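Local coordinates for protein ATP grasp ligase (Microcystis aeruginosa MRC, PDB 5IG9) that probably joins a carboxylate to a nucleophilic group at the expense of ATP, as ATP-grasp ligases do, at residues I15-K20 / P312-I317; A69-R74 / E319-S324; R133-L138 / L266-K271; Q251-Y256 / F301-L306. All coordinates share one frame; numbering follows the deposited sequence.

Interaction 1 of 4, residues I15-K20 / P312-I317; sequences IPLVIK and PISQAI
L17 and V18 on helix 14-23 meet S314 and I317 on helix 313-323, a helix-helix packing that joins the Rossmann-like N-terminal region to the C-terminal helix of the chain. The segment axes approach to 8.5 Å and cross at -51°. The contact is purely one of van der Waals packing between the segments. At its centre stands S314, whose small side chain lets the backbones come close: its CA is 5.3 Å from the CA of V18. L17 CB lies 3.7 Å from S314 CB, and V18 reaches the same CB with one methyl, CG2. One turn further on, I317 extends the apolar surface, V18 CG2 reaching I317 CG2 at 4.5 Å; branched aliphatic residues suit this buried seam, where W71 of strand 69-72 touches both.

The polar component leaves the pair. S314 OG stands between its backbone N and carbonyl carbon (chi1 68°), and its hydrogen bond goes to E305 OE2, so the buried hydroxyl is satisfied although its neighbour across the helices is aliphatic. That neighbour is a leucine methyl: L17 CD2 lies 3.7 Å from S314 OG.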
# COMPACT_ATOMS: atom_id res chain seq x y z
N ILE A 15 -2.98 -21.89 -9.11
CA ILE A 15 -2.23 -22.42 -7.97
C ILE A 15 -1.81 -23.87 -8.22
O ILE A 15 -0.61 -24.17 -8.16
CB ILE A 15 -3.03 -22.29 -6.67
CG1 ILE A 15 -3.53 -20.86 -6.51
CG2 ILE A 15 -2.17 -22.68 -5.48
CD1 ILE A 15 -2.42 -19.84 -6.51
N PRO A 16 -2.74 -24.80 -8.50
CA PRO A 16 -2.29 -26.19 -8.74
C PRO A 16 -1.42 -26.33 -9.97
O PRO A 16 -0.59 -27.25 -10.03
CB PRO A 16 -3.61 -26.96 -8.88
CG PRO A 16 -4.58 -25.96 -9.36
CD PRO A 16 -4.20 -24.69 -8.66
N LEU A 17 -1.58 -25.45 -10.96
CA LEU A 17 -0.72 -25.49 -12.13
C LEU A 17 0.73 -25.20 -11.77
O LEU A 17 1.65 -25.80 -12.33
CB LEU A 17 -1.21 -24.48 -13.17
CG LEU A 17 -2.23 -24.98 -14.19
CD1 LEU A 17 -2.94 -23.81 -14.83
CD2 LEU A 17 -1.54 -25.82 -15.25
N VAL A 18 0.95 -24.30 -10.81
CA VAL A 18 2.31 -23.91 -10.45
C VAL A 18 2.92 -24.90 -9.46
O VAL A 18 4.10 -25.26 -9.59
CB VAL A 18 2.31 -22.48 -9.88
CG1 VAL A 18 3.70 -22.12 -9.35
CG2 VAL A 18 1.88 -21.49 -10.95
N ILE A 19 2.14 -25.35 -8.47
CA ILE A 19 2.70 -26.25 -7.47
C ILE A 19 3.13 -27.56 -8.11
O ILE A 19 4.15 -28.15 -7.74
CB ILE A 19 1.70 -26.48 -6.32
CG1 ILE A 19 0.52 -27.34 -6.77
CG2 ILE A 19 1.20 -25.16 -5.77
CD1 ILE A 19 -0.40 -27.74 -5.65
N LYS A 20 2.37 -28.03 -9.11
CA LYS A 20 2.72 -29.30 -9.75
C LYS A 20 3.94 -29.14 -10.65
O LYS A 20 4.77 -30.05 -10.74
CB LYS A 20 1.53 -29.83 -10.54
CG LYS A 20 0.34 -30.20 -9.66
CD LYS A 20 -0.71 -30.96 -10.45
CE LYS A 20 -2.05 -30.96 -9.73
NZ LYS A 20 -1.89 -31.24 -8.28
N PRO A 312 2.02 -21.53 -22.13
CA PRO A 312 2.49 -22.26 -20.94
C PRO A 312 3.18 -21.30 -19.97
O PRO A 312 4.40 -21.34 -19.83
CB PRO A 312 3.50 -23.24 -21.52
CG PRO A 312 4.17 -22.47 -22.60
CD PRO A 312 3.20 -21.43 -23.10
N ILE A 313 2.39 -20.46 -19.33
CA ILE A 313 2.91 -19.48 -18.38
C ILE A 313 3.22 -20.07 -17.01
O ILE A 313 4.21 -19.71 -16.38
CB ILE A 313 1.95 -18.28 -18.22
CG1 ILE A 313 1.74 -17.58 -19.56
CG2 ILE A 313 2.49 -17.31 -17.18
CD1 ILE A 313 0.34 -17.04 -19.75
N SER A 314 2.36 -20.97 -16.54
CA SER A 314 2.57 -21.58 -15.23
C SER A 314 3.91 -22.29 -15.16
O SER A 314 4.55 -22.32 -14.10
CB SER A 314 1.44 -22.54 -14.91
OG SER A 314 1.48 -23.68 -15.75
N GLN A 315 4.36 -22.87 -16.28
CA GLN A 315 5.70 -23.46 -16.32
C GLN A 315 6.77 -22.39 -16.15
O GLN A 315 7.74 -22.59 -15.41
CB GLN A 315 5.88 -24.22 -17.63
CG GLN A 315 7.21 -24.94 -17.75
CD GLN A 315 7.38 -26.01 -16.68
OE1 GLN A 315 6.45 -26.75 -16.37
NE2 GLN A 315 8.58 -26.08 -16.11
N ALA A 316 6.62 -21.25 -16.83
CA ALA A 316 7.63 -20.20 -16.75
C ALA A 316 7.68 -19.61 -15.35
O ALA A 316 8.76 -19.27 -14.85
CB ALA A 316 7.35 -19.11 -17.78
N ILE A 317 6.53 -19.48 -14.69
CA ILE A 317 6.49 -18.95 -13.33
C ILE A 317 7.17 -19.92 -12.37
O ILE A 317 7.99 -19.52 -11.54
CB ILE A 317 5.04 -18.66 -12.90
CG1 ILE A 317 4.46 -17.52 -13.74
CG2 ILE A 317 4.98 -18.33 -11.42
CD1 ILE A 317 3.03 -17.20 -13.40

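Interaction 2 of 4, residues A69-R74 / E319-S324; sequences AVWYRR and EILVNS
A69 and L321 bring their backbones together, CA to CA at 6.0 Å, where strand 69-72 runs beneath helix 319-323. The two directions differ by 149°, so helix and strand run roughly antiparallel, with their axes 8.2 Å apart. This is the helix-on-sheet layering of a Rossmann-like alpha/beta fold: the strand is an inner member of a parallel sheet, hydrogen-bonded to strands 3-7 and 111-113, and the C-terminal helix lies over one face of it. Past W71 the chain bends at Y72, the centre of an inverse gamma turn closed by a weak bond from R73 N to W71 O.

L321 carries most of the side-chain contact. Its two methyls divide the work: CD2 lies 4.2 Å from A69 CB and 3.9 Å from V70 O, while CD1 reaches W71 CB at 3.8 Å. Alanine suits the first position because a bare methyl leaves room for the helix backbone, its CB facing the carbonyl of L321. Were L321 cut back to an alanine, a gap would probably open between helix and strand, W71 CB losing the CD1 methyl and A69 CB the CD2 methyl. V70, by contrast, points its CB away from the helix.

The W71 indole is packed within its own segment too. R73 CB sits over the centre of one face of that ring, 3.9 Å above its plane. Further along, the guanidinium groups of R73 and R74 lie face against face and share the carboxylate of E300, which would offset their charges; R74 CZ stands 3.7 Å above the R73 guanidinium plane.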
# COMPACT_ATOMS: atom_id res chain seq x y z
N ALA A 69 11.78 -19.22 -1.97
CA ALA A 69 11.13 -18.32 -2.92
C ALA A 69 9.72 -18.02 -2.42
O ALA A 69 9.12 -18.83 -1.71
CB ALA A 69 11.08 -18.91 -4.33
N VAL A 70 9.21 -16.85 -2.81
CA VAL A 70 7.87 -16.40 -2.44
C VAL A 70 7.13 -15.98 -3.70
O VAL A 70 7.62 -15.14 -4.47
CB VAL A 70 7.90 -15.24 -1.43
CG1 VAL A 70 6.48 -14.79 -1.10
CG2 VAL A 70 8.64 -15.64 -0.17
N TRP A 71 5.94 -16.54 -3.91
CA TRP A 71 5.05 -16.11 -4.98
C TRP A 71 3.99 -15.19 -4.36
O TRP A 71 3.05 -15.66 -3.71
CB TRP A 71 4.40 -17.30 -5.68
CG TRP A 71 3.69 -16.91 -6.94
CD1 TRP A 71 3.87 -15.77 -7.66
CD2 TRP A 71 2.67 -17.66 -7.61
NE1 TRP A 71 3.03 -15.76 -8.75
CE2 TRP A 71 2.28 -16.91 -8.74
CE3 TRP A 71 2.05 -18.89 -7.38
CZ2 TRP A 71 1.31 -17.36 -9.63
CZ3 TRP A 71 1.08 -19.33 -8.26
CH2 TRP A 71 0.72 -18.56 -9.37
N TYR A 72 4.15 -13.89 -4.56
CA TYR A 72 3.24 -12.88 -4.03
C TYR A 72 2.02 -12.83 -4.95
O TYR A 72 1.86 -11.93 -5.79
CB TYR A 72 3.94 -11.54 -3.92
CG TYR A 72 3.22 -10.49 -3.11
CD1 TYR A 72 2.77 -10.76 -1.82
CD2 TYR A 72 3.00 -9.22 -3.63
CE1 TYR A 72 2.11 -9.79 -1.08
CE2 TYR A 72 2.35 -8.25 -2.90
CZ TYR A 72 1.91 -8.54 -1.62
OH TYR A 72 1.25 -7.58 -0.89
N ARG A 73 1.15 -13.82 -4.79
CA ARG A 73 0.05 -14.07 -5.74
C ARG A 73 -1.22 -13.33 -5.34
O ARG A 73 -1.56 -12.29 -5.92
CB ARG A 73 -0.17 -15.58 -5.87
CG ARG A 73 -1.50 -16.02 -6.47
CD ARG A 73 -1.66 -15.60 -7.92
NE ARG A 73 -2.96 -16.02 -8.42
CZ ARG A 73 -3.43 -15.73 -9.63
NH1 ARG A 73 -2.70 -15.00 -10.46
NH2 ARG A 73 -4.63 -16.16 -9.99
N ARG A 74 -1.94 -13.84 -4.33
CA ARG A 74 -3.23 -13.29 -3.93
C ARG A 74 -3.21 -12.96 -2.45
O ARG A 74 -2.74 -13.76 -1.64
CB ARG A 74 -4.37 -14.25 -4.25
CG ARG A 74 -5.34 -13.74 -5.31
CD ARG A 74 -4.61 -12.86 -6.31
NE ARG A 74 -5.21 -12.92 -7.64
CZ ARG A 74 -4.73 -12.29 -8.70
NH1 ARG A 74 -3.64 -11.55 -8.59
NH2 ARG A 74 -5.33 -12.40 -9.87
N GLU A 319 9.42 -22.04 -13.05
CA GLU A 319 10.85 -22.08 -13.31
C GLU A 319 11.57 -20.92 -12.64
O GLU A 319 12.57 -21.11 -11.94
CB GLU A 319 11.12 -22.10 -14.82
CG GLU A 319 10.80 -23.44 -15.48
CD GLU A 319 11.06 -23.44 -16.98
OE1 GLU A 319 11.55 -22.42 -17.50
OE2 GLU A 319 10.77 -24.47 -17.63
N ILE A 320 11.07 -19.69 -12.83
CA ILE A 320 11.75 -18.54 -12.23
C ILE A 320 11.63 -18.58 -10.71
O ILE A 320 12.46 -18.01 -10.00
CB ILE A 320 11.21 -17.22 -12.82
CG1 ILE A 320 12.17 -16.07 -12.52
CG2 ILE A 320 9.83 -16.90 -12.26
CD1 ILE A 320 11.73 -14.76 -13.11
N LEU A 321 10.61 -19.26 -10.18
CA LEU A 321 10.47 -19.37 -8.74
C LEU A 321 11.52 -20.30 -8.15
O LEU A 321 12.15 -19.99 -7.14
CB LEU A 321 9.06 -19.84 -8.38
CG LEU A 321 7.97 -18.77 -8.32
CD1 LEU A 321 6.63 -19.38 -7.96
CD2 LEU A 321 8.34 -17.68 -7.33
N VAL A 322 11.74 -21.46 -8.79
CA VAL A 322 12.71 -22.42 -8.27
C VAL A 322 14.12 -22.19 -8.80
O VAL A 322 15.08 -22.67 -8.18
CB VAL A 322 12.26 -23.86 -8.59
CG1 VAL A 322 10.80 -24.05 -8.19
CG2 VAL A 322 12.47 -24.18 -10.05
N ASN A 323 14.28 -21.47 -9.91
CA ASN A 323 15.60 -21.14 -10.44
C ASN A 323 16.10 -19.77 -10.01
O ASN A 323 17.23 -19.41 -10.35
CB ASN A 323 15.60 -21.20 -11.98
CG ASN A 323 15.94 -22.57 -12.51
OD1 ASN A 323 15.06 -23.40 -12.75
ND2 ASN A 323 17.23 -22.83 -12.71
N SER A 324 15.28 -19.01 -9.28
CA SER A 324 15.59 -17.64 -8.88
C SER A 324 15.84 -16.77 -10.11
O SER A 324 14.94 -16.06 -10.57
CB SER A 324 16.79 -17.60 -7.93
OG SER A 324 16.46 -18.19 -6.68

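Interaction 3 of 4, residues R133-L138 / L266-K271; sequences RQLGLL and LLELMK
L135 presses its forked end into helix 260-273 between E268 and L269. With CG beside its backbone N (chi1 -68°) and an extended second torsion, the side chain reaches straight across, and its methyls part: CD1 goes to the helix backbone, 3.6 Å from L269 N, while CD2 lies 4.1 Å from E268 CB. L269 adopts a different rotamer, CG anti to the backbone N (chi1 -167°), which brings its CD1 back to L135 CD1 at 3.8 Å. Of the E268 side chain it is CB that touches, beside the backbone C; the carboxylate forms a salt bridge with K264, so a glutamate suits this partly exposed edge.

Deeper in, L137 and L266 meet methyl to methyl, CD1 to CD2 at 4.0 Å, their side chains nearly perpendicular. L266 sets out away from the loop, yet its CD2 swings back to L137. Between L135 and L137 the chain turns at G136 (phi 94°), where a CB would jam against the carbonyl O of L135. That glycine closes a Schellman motif ending helix 125-134, and its two leucine neighbours in sequence pack against a helix that covers an antiparallel sheet, the layered alpha/beta build of an ATP-grasp fold.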
# COMPACT_ATOMS: atom_id res chain seq x y z
N ARG A 133 5.11 6.65 -20.81
CA ARG A 133 5.24 7.74 -21.77
C ARG A 133 6.67 8.27 -21.82
O ARG A 133 7.17 8.62 -22.90
CB ARG A 133 4.26 8.86 -21.43
CG ARG A 133 4.27 10.01 -22.41
CD ARG A 133 3.23 11.06 -22.04
NE ARG A 133 3.28 12.21 -22.93
CZ ARG A 133 4.00 13.30 -22.71
NH1 ARG A 133 4.74 13.39 -21.61
NH2 ARG A 133 3.99 14.29 -23.58
N GLN A 134 7.35 8.34 -20.67
CA GLN A 134 8.76 8.72 -20.66
C GLN A 134 9.62 7.69 -21.39
O GLN A 134 10.73 8.03 -21.82
CB GLN A 134 9.25 8.91 -19.23
CG GLN A 134 8.65 10.12 -18.53
CD GLN A 134 8.97 10.16 -17.05
OE1 GLN A 134 9.44 9.17 -16.48
NE2 GLN A 134 8.70 11.30 -16.41
N LEU A 135 9.14 6.46 -21.53
CA LEU A 135 9.85 5.42 -22.26
C LEU A 135 9.48 5.38 -23.74
O LEU A 135 9.95 4.49 -24.45
CB LEU A 135 9.57 4.06 -21.63
CG LEU A 135 10.15 3.84 -20.23
CD1 LEU A 135 9.63 2.54 -19.68
CD2 LEU A 135 11.67 3.84 -20.28
N GLY A 136 8.65 6.30 -24.20
CA GLY A 136 8.30 6.39 -25.61
C GLY A 136 7.04 5.65 -26.01
O GLY A 136 6.79 5.53 -27.22
N LEU A 137 6.26 5.16 -25.06
CA LEU A 137 5.02 4.45 -25.37
C LEU A 137 3.85 5.42 -25.37
O LEU A 137 3.76 6.31 -24.51
CB LEU A 137 4.78 3.33 -24.35
CG LEU A 137 5.73 2.13 -24.36
CD1 LEU A 137 5.63 1.37 -23.05
CD2 LEU A 137 5.43 1.22 -25.53
N LEU A 138 2.97 5.27 -26.35
CA LEU A 138 1.78 6.10 -26.41
C LEU A 138 0.80 5.70 -25.31
O LEU A 138 0.56 4.52 -25.08
CB LEU A 138 1.11 5.98 -27.78
CG LEU A 138 1.94 6.40 -28.99
CD1 LEU A 138 1.22 6.03 -30.27
CD2 LEU A 138 2.25 7.88 -28.94
N LEU A 266 8.61 -2.37 -23.06
CA LEU A 266 7.91 -3.01 -21.95
C LEU A 266 8.89 -3.64 -20.97
O LEU A 266 8.63 -3.68 -19.77
CB LEU A 266 6.93 -4.06 -22.48
CG LEU A 266 5.76 -3.53 -23.30
CD1 LEU A 266 4.90 -4.68 -23.76
CD2 LEU A 266 4.94 -2.53 -22.49
N LEU A 267 10.02 -4.14 -21.47
CA LEU A 267 11.04 -4.66 -20.57
C LEU A 267 11.66 -3.55 -19.73
O LEU A 267 11.95 -3.75 -18.55
CB LEU A 267 12.11 -5.41 -21.36
CG LEU A 267 11.73 -6.80 -21.85
CD1 LEU A 267 12.91 -7.43 -22.57
CD2 LEU A 267 11.26 -7.68 -20.70
N GLU A 268 11.87 -2.37 -20.33
CA GLU A 268 12.35 -1.25 -19.53
C GLU A 268 11.31 -0.80 -18.52
O GLU A 268 11.66 -0.29 -17.45
CB GLU A 268 12.75 -0.08 -20.43
CG GLU A 268 13.87 -0.38 -21.39
CD GLU A 268 14.83 0.78 -21.54
OE1 GLU A 268 15.13 1.45 -20.53
OE2 GLU A 268 15.29 1.03 -22.68
N LEU A 269 10.03 -0.98 -18.85
CA LEU A 269 8.97 -0.67 -17.90
C LEU A 269 9.00 -1.63 -16.72
O LEU A 269 8.86 -1.21 -15.56
CB LEU A 269 7.61 -0.71 -18.59
CG LEU A 269 6.43 -0.11 -17.84
CD1 LEU A 269 6.57 1.40 -17.71
CD2 LEU A 269 5.13 -0.47 -18.54
N MET A 270 9.20 -2.92 -16.99
CA MET A 270 9.35 -3.89 -15.91
C MET A 270 10.58 -3.60 -15.07
O MET A 270 10.54 -3.67 -13.84
CB MET A 270 9.42 -5.31 -16.49
CG MET A 270 8.23 -5.69 -17.36
SD MET A 270 6.74 -6.06 -16.42
CE MET A 270 7.25 -7.56 -15.58
N LYS A 271 11.69 -3.25 -15.73
CA LYS A 271 12.94 -3.02 -15.00
C LYS A 271 12.85 -1.78 -14.12
O LYS A 271 13.44 -1.75 -13.03
CB LYS A 271 14.10 -2.90 -15.98
CG LYS A 271 15.46 -2.82 -15.31
CD LYS A 271 16.60 -2.76 -16.32
CE LYS A 271 16.59 -1.45 -17.08
NZ LYS A 271 17.92 -1.16 -17.70

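Interaction 4 of 4, residues Q251-Y256 / F301-L306; sequences QQWQPY and FFWLEL
W253 and W303 form the tight part of this contact. The six-membered ring of W303 drives one corner over a face of the W253 indole, CZ3 standing 3.5 Å above that plane and 3.6 Å from W253 CE2. Their planes are inclined at 58°, so this is neither a parallel stack nor a T-shaped pair. A chi1 of 51°, with CG held between backbone N and carbonyl carbon, turns the W303 ring toward the loop, while L304 CG packs on one face of W303. L304 adds a methyl, its CD2 lying 4.2 Å from W253 CB. Long indoles suit this junction, since the CA atoms of W253 and W303 are 9.8 Å apart.

The other side is looser and open to solvent: Q252, Q254 and P255 are exposed, and Q254 directs its CB away from the 302-305 turn. A serine at W253 would probably leave W303 CZ3 without the indole face it packs on and open a gap beside L304 CD2. Around the pair, R217 of strand 214-221 touches W253, W303 and L304 alike, and A228 and I230 of strand 224-231 back W253, placing the contact beside the edge strand 254-255, while the weakly bonded helix 302-305 leads on toward helix 313-323.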
# COMPACT_ATOMS: atom_id res chain seq x y z
N GLN A 251 -14.53 -15.12 -32.59
CA GLN A 251 -13.14 -14.73 -32.42
C GLN A 251 -12.62 -15.30 -31.11
O GLN A 251 -13.38 -15.66 -30.22
CB GLN A 251 -12.99 -13.20 -32.43
CG GLN A 251 -11.72 -12.71 -33.12
CD GLN A 251 -11.95 -12.36 -34.57
OE1 GLN A 251 -13.04 -11.92 -34.95
NE2 GLN A 251 -10.94 -12.57 -35.40
N GLN A 252 -11.29 -15.38 -31.02
CA GLN A 252 -10.64 -15.86 -29.80
C GLN A 252 -9.21 -15.34 -29.79
O GLN A 252 -8.71 -14.82 -30.79
CB GLN A 252 -10.69 -17.38 -29.71
CG GLN A 252 -9.91 -18.10 -30.79
CD GLN A 252 -10.13 -19.60 -30.77
OE1 GLN A 252 -11.26 -20.07 -30.59
NE2 GLN A 252 -9.06 -20.37 -30.96
N TRP A 253 -8.56 -15.48 -28.64
CA TRP A 253 -7.21 -14.94 -28.47
C TRP A 253 -6.21 -15.74 -29.29
O TRP A 253 -6.26 -16.97 -29.33
CB TRP A 253 -6.82 -14.93 -26.99
CG TRP A 253 -7.60 -13.96 -26.16
CD1 TRP A 253 -8.80 -14.18 -25.55
CD2 TRP A 253 -7.24 -12.61 -25.85
NE1 TRP A 253 -9.21 -13.06 -24.88
CE2 TRP A 253 -8.27 -12.07 -25.05
CE3 TRP A 253 -6.15 -11.79 -26.17
CZ2 TRP A 253 -8.24 -10.77 -24.57
CZ3 TRP A 253 -6.13 -10.50 -25.69
CH2 TRP A 253 -7.16 -10.00 -24.90
N GLN A 254 -5.28 -15.05 -29.95
CA GLN A 254 -4.28 -15.74 -30.76
C GLN A 254 -2.90 -15.13 -30.58
O GLN A 254 -2.77 -13.94 -30.29
CB GLN A 254 -4.68 -15.73 -32.23
CG GLN A 254 -5.01 -14.34 -32.77
CD GLN A 254 -4.29 -14.04 -34.07
OE1 GLN A 254 -4.71 -14.47 -35.14
NE2 GLN A 254 -3.19 -13.28 -33.97
N PRO A 255 -1.85 -15.94 -30.76
CA PRO A 255 -0.49 -15.42 -30.61
C PRO A 255 -0.30 -14.17 -31.46
O PRO A 255 -0.95 -13.99 -32.49
CB PRO A 255 0.39 -16.58 -31.09
CG PRO A 255 -0.46 -17.79 -30.95
CD PRO A 255 -1.86 -17.34 -31.23
N TYR A 256 0.61 -13.31 -31.01
CA TYR A 256 0.87 -12.05 -31.70
C TYR A 256 2.32 -11.68 -31.48
O TYR A 256 2.86 -11.89 -30.39
CB TYR A 256 -0.07 -10.95 -31.19
CG TYR A 256 -0.01 -9.64 -31.96
CD1 TYR A 256 0.96 -8.68 -31.68
CD2 TYR A 256 -0.93 -9.36 -32.96
CE1 TYR A 256 1.01 -7.49 -32.38
CE2 TYR A 256 -0.88 -8.17 -33.66
CZ TYR A 256 0.09 -7.24 -33.36
OH TYR A 256 0.14 -6.05 -34.06
N PHE A 301 -3.58 -14.92 -15.56
CA PHE A 301 -2.91 -15.47 -16.73
C PHE A 301 -3.52 -16.81 -17.12
O PHE A 301 -3.30 -17.29 -18.24
CB PHE A 301 -1.40 -15.62 -16.47
CG PHE A 301 -1.06 -16.68 -15.45
CD1 PHE A 301 -0.85 -17.99 -15.84
CD2 PHE A 301 -0.93 -16.36 -14.11
CE1 PHE A 301 -0.52 -18.97 -14.91
CE2 PHE A 301 -0.60 -17.33 -13.17
CZ PHE A 301 -0.39 -18.64 -13.58
N PHE A 302 -4.28 -17.41 -16.21
CA PHE A 302 -4.75 -18.77 -16.42
C PHE A 302 -5.65 -18.88 -17.65
O PHE A 302 -5.67 -19.92 -18.31
CB PHE A 302 -5.48 -19.28 -15.17
CG PHE A 302 -6.92 -18.86 -15.09
CD1 PHE A 302 -7.27 -17.59 -14.68
CD2 PHE A 302 -7.92 -19.76 -15.43
CE1 PHE A 302 -8.60 -17.22 -14.62
CE2 PHE A 302 -9.24 -19.39 -15.36
CZ PHE A 302 -9.59 -18.12 -14.96
N TRP A 303 -6.40 -17.82 -17.98
CA TRP A 303 -7.30 -17.91 -19.12
C TRP A 303 -6.57 -17.80 -20.45
O TRP A 303 -7.21 -17.98 -21.49
CB TRP A 303 -8.40 -16.85 -19.02
CG TRP A 303 -7.90 -15.46 -18.78
CD1 TRP A 303 -7.68 -14.88 -17.56
CD2 TRP A 303 -7.59 -14.47 -19.76
NE1 TRP A 303 -7.24 -13.59 -17.73
CE2 TRP A 303 -7.18 -13.31 -19.07
CE3 TRP A 303 -7.62 -14.45 -21.16
CZ2 TRP A 303 -6.79 -12.15 -19.73
CZ3 TRP A 303 -7.23 -13.29 -21.81
CH2 TRP A 303 -6.82 -12.16 -21.10
N LEU A 304 -5.27 -17.51 -20.44
CA LEU A 304 -4.44 -17.60 -21.63
C LEU A 304 -3.70 -18.93 -21.72
O LEU A 304 -3.10 -19.21 -22.76
CB LEU A 304 -3.42 -16.46 -21.66
CG LEU A 304 -3.94 -15.08 -22.05
CD1 LEU A 304 -2.78 -14.09 -22.08
CD2 LEU A 304 -4.62 -15.14 -23.41
N GLU A 305 -3.74 -19.74 -20.67
CA GLU A 305 -3.10 -21.05 -20.64
C GLU A 305 -4.09 -22.20 -20.81
O GLU A 305 -3.85 -23.10 -21.61
CB GLU A 305 -2.31 -21.23 -19.33
CG GLU A 305 -1.64 -22.58 -19.19
CD GLU A 305 -0.48 -22.55 -18.22
OE1 GLU A 305 -0.38 -21.56 -17.46
OE2 GLU A 305 0.33 -23.50 -18.22
N LEU A 306 -5.19 -22.19 -20.05
CA LEU A 306 -6.18 -23.25 -20.19
C LEU A 306 -7.06 -23.06 -21.42
O LEU A 306 -7.77 -24.00 -21.81
CB LEU A 306 -7.06 -23.33 -18.94
CG LEU A 306 -6.32 -23.64 -17.64
CD1 LEU A 306 -7.32 -23.88 -16.52
CD2 LEU A 306 -5.40 -24.84 -17.83

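Overall arrangement
Interactions 1 and 2 are two successive stretches of one interface, both using helix 313-323; their centres lie 10 Å apart, and V18 CG2 meets W71 CH2 at 3.5 Å. Interaction 4, with its centre about 15 Å from that of interaction 1, connects through the short helix that precedes 313-323: the S314-E305 hydrogen bond joins them, and the F301 ring touches I317, with CE2 3.6 Å from I317 CD1. The same F301 CE2 lies 4.0 Å from W71 CZ2, linking interactions 2 and 4. Interaction 3 stands apart, its nearest atoms about 9 to 11 Å from the others, where helix 260-273 packs on the five-stranded antiparallel sheet.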